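Local coordinates for putative tryptophan halogenase (Xanthomonas campestris pv. campestris, PDB 6Y1W), which is a putative flavin-dependent halogenase that probably uses reduced FAD to halogenate an aromatic substrate, as in tryptophan halogenases, at residues A[352-355]-A[356-360]. Sequence-based numbering, arbitrary orientation.
Sequences HLIQ and RGIVR. With MES (2-(N-morpholino)-ethanesulfonic acid), chain E.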
loop_
_atom_site.group_PDB
_atom_site.type_symbol
_atom_site.label_atom_id
_atom_site.label_comp_id
_atom_site.label_asym_id
_atom_site.label_seq_id
_atom_site.Cartn_x
_atom_site.Cartn_y
_atom_site.Cartn_z
ATOM N N HIS A 352 -7.794 -12.804 12.019
ATOM C CA HIS A 352 -7.231 -12.072 10.889
ATOM C C HIS A 352 -5.829 -12.562 10.560
ATOM O O HIS A 352 -5.468 -12.711 9.384
ATOM C CB HIS A 352 -7.221 -10.587 11.232
ATOM C CG HIS A 352 -6.394 -9.776 10.290
ATOM N ND1 HIS A 352 -6.886 -9.298 9.094
ATOM C CD2 HIS A 352 -5.114 -9.346 10.377
ATOM C CE1 HIS A 352 -5.939 -8.601 8.479
ATOM N NE2 HIS A 352 -4.857 -8.610 9.244
ATOM N N LEU A 353 -5.009 -12.793 11.590
ATOM C CA LEU A 353 -3.649 -13.221 11.320
ATOM C C LEU A 353 -3.607 -14.627 10.753
ATOM O O LEU A 353 -2.734 -14.915 9.940
ATOM C CB LEU A 353 -2.795 -13.127 12.582
ATOM C CG LEU A 353 -2.419 -11.667 12.869
ATOM C CD1 LEU A 353 -1.957 -11.542 14.323
ATOM C CD2 LEU A 353 -1.376 -11.103 11.902
ATOM N N ILE A 354 -4.541 -15.498 11.153
ATOM C CA ILE A 354 -4.677 -16.797 10.486
ATOM C C ILE A 354 -5.026 -16.596 9.019
ATOM O O ILE A 354 -4.408 -17.183 8.117
ATOM C CB ILE A 354 -5.742 -17.654 11.197
ATOM C CG1 ILE A 354 -5.257 -18.029 12.606
ATOM C CG2 ILE A 354 -5.954 -18.953 10.385
ATOM C CD1 ILE A 354 -6.388 -18.623 13.499
ATOM N N GLN A 355 -6.056 -15.779 8.757
ATOM C CA GLN A 355 -6.498 -15.543 7.389
ATOM C C GLN A 355 -5.369 -14.985 6.539
ATOM O O GLN A 355 -5.175 -15.420 5.395
ATOM C CB GLN A 355 -7.671 -14.569 7.382
ATOM C CG GLN A 355 -7.939 -13.977 6.005
ATOM C CD GLN A 355 -9.160 -13.074 6.007
ATOM O OE1 GLN A 355 -10.024 -13.161 6.918
ATOM N NE2 GLN A 355 -9.285 -12.238 4.969
ATOM N N ARG A 356 -4.602 -14.018 7.078
ATOM C CA ARG A 356 -3.504 -13.463 6.270
ATOM C C ARG A 356 -2.485 -14.536 5.907
ATOM O O ARG A 356 -1.979 -14.572 4.779
ATOM C CB ARG A 356 -2.792 -12.322 7.006
ATOM C CG ARG A 356 -3.657 -11.083 7.196
ATOM C CD ARG A 356 -4.068 -10.435 5.852
ATOM N NE ARG A 356 -2.871 -10.151 5.076
ATOM C CZ ARG A 356 -2.721 -10.434 3.786
ATOM N NH1 ARG A 356 -3.702 -11.026 3.103
ATOM N NH2 ARG A 356 -1.568 -10.130 3.182
ATOM N N GLY A 357 -2.136 -15.396 6.859
ATOM C CA GLY A 357 -1.164 -16.435 6.563
ATOM C C GLY A 357 -1.673 -17.360 5.470
ATOM O O GLY A 357 -0.903 -17.809 4.616
ATOM N N ILE A 358 -2.974 -17.664 5.498
ATOM C CA ILE A 358 -3.577 -18.573 4.511
ATOM C C ILE A 358 -3.650 -17.899 3.140
ATOM O O ILE A 358 -3.256 -18.473 2.106
ATOM C CB ILE A 358 -4.987 -18.993 4.983
ATOM C CG1 ILE A 358 -4.913 -19.846 6.239
ATOM C CG2 ILE A 358 -5.747 -19.731 3.827
ATOM C CD1 ILE A 358 -6.271 -19.960 6.972
ATOM N N VAL A 359 -4.221 -16.698 3.101
ATOM C CA VAL A 359 -4.390 -15.984 1.845
ATOM C C VAL A 359 -3.033 -15.714 1.214
ATOM O O VAL A 359 -2.852 -15.877 0.000
ATOM C CB VAL A 359 -5.181 -14.681 2.069
ATOM C CG1 VAL A 359 -5.149 -13.784 0.783
ATOM C CG2 VAL A 359 -6.625 -15.035 2.411
ATOM N N ARG A 360 -2.051 -15.325 2.023
ATOM C CA ARG A 360 -0.727 -15.085 1.455
ATOM C C ARG A 360 -0.142 -16.366 0.886
ATOM O O ARG A 360 0.481 -16.341 -0.182
ATOM C CB ARG A 360 0.223 -14.507 2.501
ATOM C CG ARG A 360 1.518 -13.976 1.872
ATOM C CD ARG A 360 2.515 -13.588 2.953
ATOM N NE ARG A 360 1.893 -12.661 3.907
ATOM C CZ ARG A 360 1.643 -12.944 5.181
ATOM N NH1 ARG A 360 1.951 -14.125 5.712
ATOM N NH2 ARG A 360 1.056 -12.011 5.934
HETATM O O1 MES E . -7.709 -10.135 -3.511
HETATM C C2 MES E . -8.817 -9.521 -2.855
HETATM C C3 MES E . -8.877 -9.895 -1.376
HETATM N N4 MES E . -7.576 -9.556 -0.809
HETATM C C5 MES E . -6.358 -9.965 -1.482
HETATM C C6 MES E . -6.822 -10.843 -2.642
HETATM C C7 MES E . -7.526 -9.033 0.562
HETATM C C8 MES E . -6.963 -10.158 1.419
HETATM S S MES E . -7.169 -9.992 3.078
HETATM O O1S MES E . -6.328 -8.963 3.721
HETATM O O2S MES E . -8.568 -9.708 3.465
HETATM O O3S MES E . -6.691 -11.333 3.481
#
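R356 lays its CG over one face of the H352 imidazole, a CH-pi contact one helical turn apart with R356 CG 3.7 Å from the H352 ring centroid and displaced toward the NE2 rim. The ring and the guanidinium are turned 42° against each other. R356 reaches past the ring because its chain bends at chi2 and chi3, which delivers NH1 to a MES sulfonate. There R356 NH1 donates to MES O3S (3.0 Å), the oxygen approaching the guanidinium edge near its plane. Q355 NE2 gives O3S of MES a second bond (3.1 Å), while V359 CG2 lies 3.9 Å from MES O3S. Q355 is extended beyond CG, with CG anti to the backbone N (chi1 164°), and its NE2 also binds S65 O. I354 and I358 run side by side, CG2 of I354 3.6 Å from CD1 of I358, and both pack on helix 25-39, where I354 touches A27, a predicted FAD-binding residue. Regular i to i+4 bonds of helix 350-363 set this spacing, R356 N to H352 O being 2.8 Å. Farther out, S65 OG bonds H352 ND1, and E384 of helix 371-397 forms a salt bridge with R356 NH2. With one guanidinium arm paired to a carboxylate and the other turned to the sulfonate, R356 and the Q355 amide offer N-H groups that suit an anion, as the bound MES, probably a buffer molecule, suggests.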